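Local coordinates for RagB/SusD domain protein (Flavobacterium johnsoniae, PDB 5J90) that binds chitin as a SusD-like protein and probably serves, at the outer membrane, the capture of chitin chains for uptake and breakdown, at residues A163-A168 against N204-R209; E227-V230 against G235-L238. One frame throughout, in Å; residues are numbered along the deposited sequence.

Interaction 1: residues A163-A168 against N204-R209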
ATOM      1  N   ALA A 163     -20.897   0.809   8.503  1.00  9.00           N
ATOM      2  CA  ALA A 163     -22.241   1.407   8.472  1.00  9.42           C
ATOM      3  C   ALA A 163     -23.325   0.360   8.714  1.00 10.41           C
ATOM      4  O   ALA A 163     -24.335   0.643   9.360  1.00 10.20           O
ATOM      5  CB  ALA A 163     -22.488   2.128   7.137  1.00 10.30           C
ATOM      6  N   GLU A 164     -23.119  -0.841   8.187  1.00  9.19           N
ATOM      7  CA  GLU A 164     -24.039  -1.946   8.442  1.00 10.06           C
ATOM      8  C   GLU A 164     -24.058  -2.309   9.923  1.00  8.74           C
ATOM      9  O   GLU A 164     -25.124  -2.538  10.501  1.00  9.74           O
ATOM     10  CB  GLU A 164     -23.675  -3.144   7.574  1.00 10.25           C
ATOM     11  CG  GLU A 164     -24.039  -2.908   6.114  1.00 10.05           C
ATOM     12  CD  GLU A 164     -23.447  -3.934   5.161  1.00 12.46           C
ATOM     13  OE1 GLU A 164     -22.449  -4.604   5.527  1.00 12.83           O
ATOM     14  OE2 GLU A 164     -23.983  -4.065   4.034  1.00 12.45           O
ATOM     15  N   LEU A 165     -22.890  -2.359  10.550  1.00  9.64           N
ATOM     16  CA  LEU A 165     -22.864  -2.582  11.989  1.00  9.78           C
ATOM     17  C   LEU A 165     -23.553  -1.443  12.750  1.00  9.57           C
ATOM     18  O   LEU A 165     -24.229  -1.701  13.748  1.00  9.73           O
ATOM     19  CB  LEU A 165     -21.436  -2.801  12.484  1.00  9.48           C
ATOM     20  CG  LEU A 165     -20.752  -4.060  11.936  1.00  8.30           C
ATOM     21  CD1 LEU A 165     -19.342  -4.163  12.493  1.00 11.32           C
ATOM     22  CD2 LEU A 165     -21.551  -5.313  12.252  1.00 11.56           C
ATOM     23  N   ASP A 166     -23.395  -0.197  12.293  1.00  8.95           N
ATOM     24  CA  ASP A 166     -24.117   0.931  12.909  1.00  9.56           C
ATOM     25  C   ASP A 166     -25.625   0.692  12.871  1.00 11.33           C
ATOM     26  O   ASP A 166     -26.312   0.862  13.878  1.00 11.42           O
ATOM     27  CB  ASP A 166     -23.832   2.258  12.189  1.00 10.40           C
ATOM     28  CG  ASP A 166     -22.421   2.766  12.398  1.00 11.56           C
ATOM     29  OD1 ASP A 166     -21.759   2.369  13.385  1.00 11.47           O
ATOM     30  OD2 ASP A 166     -21.993   3.597  11.558  1.00 13.11           O
ATOM     31  N   THR A 167     -26.132   0.308  11.705  1.00  9.96           N
ATOM     32  CA  THR A 167     -27.563   0.059  11.529  1.00 11.61           C
ATOM     33  C   THR A 167     -28.048  -1.061  12.450  1.00 12.05           C
ATOM     34  O   THR A 167     -29.055  -0.907  13.158  1.00 12.62           O
ATOM     35  CB  THR A 167     -27.859  -0.297  10.072  1.00 12.26           C
ATOM     36  OG1 THR A 167     -27.534   0.827   9.242  1.00 14.45           O
ATOM     37  CG2 THR A 167     -29.330  -0.651   9.882  1.00 15.54           C
ATOM     38  N   ALA A 168     -27.321  -2.175  12.469  1.00 10.52           N
ATOM     39  CA  ALA A 168     -27.697  -3.322  13.295  1.00 10.96           C
ATOM     40  C   ALA A 168     -27.684  -3.003  14.790  1.00 10.94           C
ATOM     41  O   ALA A 168     -28.612  -3.362  15.528  1.00 11.63           O
ATOM     42  CB  ALA A 168     -26.788  -4.501  13.004  1.00 10.95           C
ATOM     43  N   ASN A 204     -20.272  -5.110  18.320  1.00  8.40           N
ATOM     44  CA  ASN A 204     -19.284  -4.147  18.800  1.00  7.84           C
ATOM     45  C   ASN A 204     -17.869  -4.719  18.710  1.00  7.94           C
ATOM     46  O   ASN A 204     -16.920  -4.019  18.322  1.00  8.05           O
ATOM     47  CB  ASN A 204     -19.561  -3.755  20.259  1.00  8.85           C
ATOM     48  CG  ASN A 204     -20.884  -3.029  20.446  1.00 10.48           C
ATOM     49  OD1 ASN A 204     -21.406  -2.389  19.530  1.00  9.59           O
ATOM     50  ND2 ASN A 204     -21.424  -3.111  21.660  1.00 10.15           N
ATOM     51  N   THR A 205     -17.713  -5.989  19.077  1.00  7.61           N
ATOM     52  CA  THR A 205     -16.391  -6.599  19.098  1.00  7.05           C
ATOM     53  C   THR A 205     -15.876  -6.810  17.666  1.00  7.55           C
ATOM     54  O   THR A 205     -14.692  -6.621  17.385  1.00  8.00           O
ATOM     55  CB  THR A 205     -16.407  -7.932  19.864  1.00  7.90           C
ATOM     56  OG1 THR A 205     -17.059  -7.740  21.126  1.00  8.93           O
ATOM     57  CG2 THR A 205     -14.985  -8.418  20.124  1.00 10.49           C
ATOM     58  N   LEU A 206     -16.782  -7.174  16.764  1.00  7.66           N
ATOM     59  CA  LEU A 206     -16.454  -7.295  15.344  1.00  8.63           C
ATOM     60  C   LEU A 206     -16.036  -5.931  14.786  1.00  8.17           C
ATOM     61  O   LEU A 206     -15.059  -5.848  14.027  1.00  7.84           O
ATOM     62  CB  LEU A 206     -17.661  -7.860  14.590  1.00  9.20           C
ATOM     63  CG  LEU A 206     -17.562  -8.103  13.088  1.00  8.80           C
ATOM     64  CD1 LEU A 206     -16.324  -8.902  12.732  1.00 10.64           C
ATOM     65  CD2 LEU A 206     -18.837  -8.801  12.598  1.00  9.98           C
ATOM     66  N   ARG A 207     -16.742  -4.862  15.170  1.00  7.35           N
ATOM     67  CA  ARG A 207     -16.314  -3.518  14.787  1.00  7.20           C
ATOM     68  C   ARG A 207     -14.882  -3.241  15.258  1.00  7.88           C
ATOM     69  O   ARG A 207     -14.078  -2.688  14.517  1.00  7.75           O
ATOM     70  CB  ARG A 207     -17.246  -2.442  15.360  1.00  8.18           C
ATOM     71  CG  ARG A 207     -16.836  -1.033  14.914  1.00  7.49           C
ATOM     72  CD  ARG A 207     -17.577   0.099  15.648  1.00  8.24           C
ATOM     73  NE  ARG A 207     -19.021  -0.094  15.650  1.00  8.56           N
ATOM     74  CZ  ARG A 207     -19.823   0.092  14.606  1.00  8.82           C
ATOM     75  NH1 ARG A 207     -19.339   0.491  13.431  1.00  9.67           N
ATOM     76  NH2 ARG A 207     -21.128  -0.145  14.738  1.00  9.56           N
ATOM     77  N   LEU A 208     -14.572  -3.616  16.495  1.00  7.86           N
ATOM     78  CA  LEU A 208     -13.231  -3.407  17.023  1.00  7.89           C
ATOM     79  C   LEU A 208     -12.172  -4.170  16.227  1.00  7.21           C
ATOM     80  O   LEU A 208     -11.097  -3.625  15.934  1.00  7.77           O
ATOM     81  CB  LEU A 208     -13.186  -3.770  18.519  1.00  8.12           C
ATOM     82  CG  LEU A 208     -11.850  -3.582  19.249  1.00  7.83           C
ATOM     83  CD1 LEU A 208     -11.380  -2.123  19.193  1.00  9.35           C
ATOM     84  CD2 LEU A 208     -11.973  -4.053  20.696  1.00  9.09           C
ATOM     85  N   ARG A 209     -12.471  -5.415  15.855  1.00  6.59           N
ATOM     86  CA  ARG A 209     -11.579  -6.179  14.991  1.00  7.64           C
ATOM     87  C   ARG A 209     -11.331  -5.453  13.666  1.00  7.30           C
ATOM     88  O   ARG A 209     -10.184  -5.313  13.231  1.00  7.17           O
ATOM     89  CB  ARG A 209     -12.161  -7.575  14.726  1.00  7.70           C
ATOM     90  CG  ARG A 209     -11.382  -8.347  13.662  1.00  8.09           C
ATOM     91  CD  ARG A 209     -12.098  -9.616  13.214  1.00  8.50           C
ATOM     92  NE  ARG A 209     -11.968 -10.694  14.199  1.00  8.29           N
ATOM     93  CZ  ARG A 209     -12.484 -11.904  14.028  1.00  8.21           C
ATOM     94  NH1 ARG A 209     -13.169 -12.178  12.925  1.00  9.39           N
ATOM     95  NH2 ARG A 209     -12.324 -12.836  14.961  1.00  8.49           N
TER
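Asp-166 and Arg-207 bring their flat groups together at a slant: the carboxylate and guanidinium planes lie 24° apart, and OD1 of Asp-166 comes in obliquely, tilted out of the guanidinium plane, 2.9 Å from NH2 and 3.1 Å from NH1 of Arg-207. The backbone N of Asp-166 lies at the edge, in that plane, donor facing donor and without a bond; a salt bridge of slanted geometry, with no hydrogen bond, joins the pair. The arginine chain leaves its helix extended and bends at chi3 (-50°), which turns its head against the opposite helix. There NH2 lies 3.5 Å from CB of Leu-165. The leucine itself reaches across to the partner helix, its CD1 packing 3.9 Å from CA of Arg-207 and meeting Leu-206 more loosely. OD1 of Asp-166 has a second cation in Lys-228, while NH1 of Arg-207 also binds Glu-225 and the carbonyl of Phe-162. A leucine in place of Arg-207 would probably take one cation from both Asp-166 and Glu-225 and deprive the Phe-162 carbonyl of its side-chain donor. With axes 10.3 Å apart at 164°, this is the antiparallel pairing of successive helices that builds the TPR-like framework of SusD proteins.

Interaction 2: residues E227-V230 against G235-L238. With EDO (1,2-ethanediol), chain F.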
ATOM      1  N   GLU A 227     -12.929   3.111  19.136  1.00  9.14           N
ATOM      2  CA  GLU A 227     -13.487   3.779  20.305  1.00 10.04           C
ATOM      3  C   GLU A 227     -15.016   3.675  20.358  1.00  9.14           C
ATOM      4  O   GLU A 227     -15.579   3.502  21.434  1.00  9.82           O
ATOM      5  CB  GLU A 227     -12.966   5.219  20.410  1.00 10.43           C
ATOM      6  CG  GLU A 227     -11.487   5.218  20.767  1.00 10.55           C
ATOM      7  CD  GLU A 227     -10.872   6.585  20.941  1.00 11.59           C
ATOM      8  OE1 GLU A 227     -11.382   7.561  20.353  1.00 14.28           O
ATOM      9  OE2 GLU A 227      -9.858   6.663  21.659  1.00 11.35           O
ATOM     10  N   LYS A 228     -15.684   3.727  19.204  1.00  9.43           N
ATOM     11  CA  LYS A 228     -17.130   3.496  19.144  1.00  9.89           C
ATOM     12  C   LYS A 228     -17.508   2.119  19.708  1.00 10.30           C
ATOM     13  O   LYS A 228     -18.479   1.986  20.457  1.00 10.29           O
ATOM     14  CB  LYS A 228     -17.642   3.592  17.696  1.00 11.16           C
ATOM     15  CG  LYS A 228     -17.911   4.990  17.185  1.00 15.58           C
ATOM     16  CD  LYS A 228     -18.183   5.004  15.664  1.00 13.81           C
ATOM     17  CE  LYS A 228     -19.335   4.099  15.271  1.00 14.03           C
ATOM     18  NZ  LYS A 228     -19.502   4.093  13.775  1.00 12.46           N
ATOM     19  N   ALA A 229     -16.738   1.101  19.337  1.00  9.55           N
ATOM     20  CA  ALA A 229     -17.015  -0.271  19.771  1.00  9.28           C
ATOM     21  C   ALA A 229     -17.051  -0.370  21.289  1.00 10.96           C
ATOM     22  O   ALA A 229     -17.952  -0.991  21.873  1.00 11.70           O
ATOM     23  CB  ALA A 229     -15.967  -1.231  19.199  1.00 10.36           C
ATOM     24  N   VAL A 230     -16.064   0.253  21.923  1.00  9.56           N
ATOM     25  CA  VAL A 230     -15.901   0.182  23.366  1.00 10.86           C
ATOM     26  C   VAL A 230     -16.912   1.088  24.069  1.00 11.02           C
ATOM     27  O   VAL A 230     -17.409   0.761  25.152  1.00 12.44           O
ATOM     28  CB  VAL A 230     -14.445   0.544  23.752  1.00 11.19           C
ATOM     29  CG1 VAL A 230     -14.305   0.735  25.258  1.00 13.54           C
ATOM     30  CG2 VAL A 230     -13.500  -0.535  23.255  1.00 11.48           C
ATOM     31  N   GLY A 235     -20.722  -2.479  25.255  1.00  9.92           N
ATOM     32  CA  GLY A 235     -19.294  -2.710  25.088  1.00 10.52           C
ATOM     33  C   GLY A 235     -18.932  -3.961  24.309  1.00  9.25           C
ATOM     34  O   GLY A 235     -19.731  -4.488  23.528  1.00 11.46           O
ATOM     35  N   VAL A 236     -17.708  -4.428  24.520  1.00  9.42           N
ATOM     36  CA  VAL A 236     -17.219  -5.604  23.804  1.00  9.28           C
ATOM     37  C   VAL A 236     -17.204  -6.839  24.716  1.00  9.71           C
ATOM     38  O   VAL A 236     -17.527  -6.756  25.912  1.00 10.38           O
ATOM     39  CB  VAL A 236     -15.844  -5.344  23.137  1.00  9.97           C
ATOM     40  CG1 VAL A 236     -15.956  -4.203  22.115  1.00 10.63           C
ATOM     41  CG2 VAL A 236     -14.753  -5.055  24.177  1.00 10.57           C
ATOM     42  N   MET A 237     -16.877  -7.997  24.152  1.00  9.03           N
ATOM     43  CA  MET A 237     -16.858  -9.236  24.934  1.00  9.77           C
ATOM     44  C   MET A 237     -16.011  -9.097  26.194  1.00 10.12           C
ATOM     45  O   MET A 237     -14.919  -8.521  26.155  1.00 10.44           O
ATOM     46  CB  MET A 237     -16.295 -10.381  24.098  1.00  8.95           C
ATOM     47  CG  MET A 237     -17.098 -10.705  22.859  1.00  9.61           C
ATOM     48  SD  MET A 237     -16.280 -12.011  21.933  1.00  9.79           S
ATOM     49  CE  MET A 237     -17.376 -12.091  20.520  1.00 11.01           C
ATOM     50  N   LEU A 238     -16.512  -9.651  27.305  1.00 11.09           N
ATOM     51  CA  LEU A 238     -15.797  -9.622  28.582  1.00 11.11           C
ATOM     52  C   LEU A 238     -15.585 -11.004  29.184  1.00 11.86           C
ATOM     53  O   LEU A 238     -14.578 -11.255  29.830  1.00 13.02           O
ATOM     54  CB  LEU A 238     -16.538  -8.761  29.606  1.00 12.91           C
ATOM     55  CG  LEU A 238     -16.541  -7.255  29.383  1.00 15.73           C
ATOM     56  CD1 LEU A 238     -17.240  -6.598  30.560  1.00 17.43           C
ATOM     57  CD2 LEU A 238     -15.119  -6.747  29.252  1.00 19.02           C
TER
HETATM   58  C1  EDO F 604     -15.825  -3.091  28.573  1.00 31.00           C
HETATM   59  O1  EDO F 604     -17.193  -3.252  28.966  1.00 24.15           O
HETATM   60  C2  EDO F 604     -15.669  -3.437  27.097  1.00 21.21           C
HETATM   61  O2  EDO F 604     -16.325  -2.459  26.288  1.00 19.55           O
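Val-236 turns one methyl to Ala-229 of the helix and the other to a bound 1,2-ethanediol. Its CG1, set anti to the carbonyl carbon (chi1 -61°), comes up to the Ala-229 peptide, 3.8 Å from O of Ala-229, and touches the alanine methyl at 4.2 Å from CB. It helps cover that oxygen, which is buried and has no polar partner in the model. CG2 of Val-236 faces the diol, 3.5 Å from its C2. Val-230 points its CB away from the loop, yet its CG1 still lies 3.9 Å from O2 of the diol. The setting is a chain reversal at the C-terminal end of helix 219-231, where the loop folds back beside the last turns within the helical SusD fold; Thr-205 of helix 196-213 and Arg-339 of helix 332-344 also touch Val-236. Gly-235, at the end of the return, has a positive phi (58°), its CA 3.9 Å from O of Ala-229. The diol, probably a crystallisation additive, accepts a hydrogen bond from N of Val-236 to its O2 (3.0 Å, 159° at the hydrogen). From the other end of the segment, Leu-238 lays CD2 against the ligand, 3.8 Å from its C1.

Overall arrangement
Interactions 1 and 2 follow one another along the chain, their centres about 10 Å apart and both on the same side of the chain's centre. Three successive helices are involved: 154-177 pairs with 196-213 in interaction 1, and 219-231 meets its own following loop in interaction 2. Helix 196-213 is the common neighbour, since O of Asn-204 packs 3.1 Å from CB of Ala-229, and ND2 of Asn-204 probably donates a hydrogen bond to O of Gly-235. The carboxylate of Asp-166, shared with Lys-228, ties helix 154-177 to helix 219-231 as well. The two contacts thus form one continuous patch of the helical framework in this chitin-binding protein.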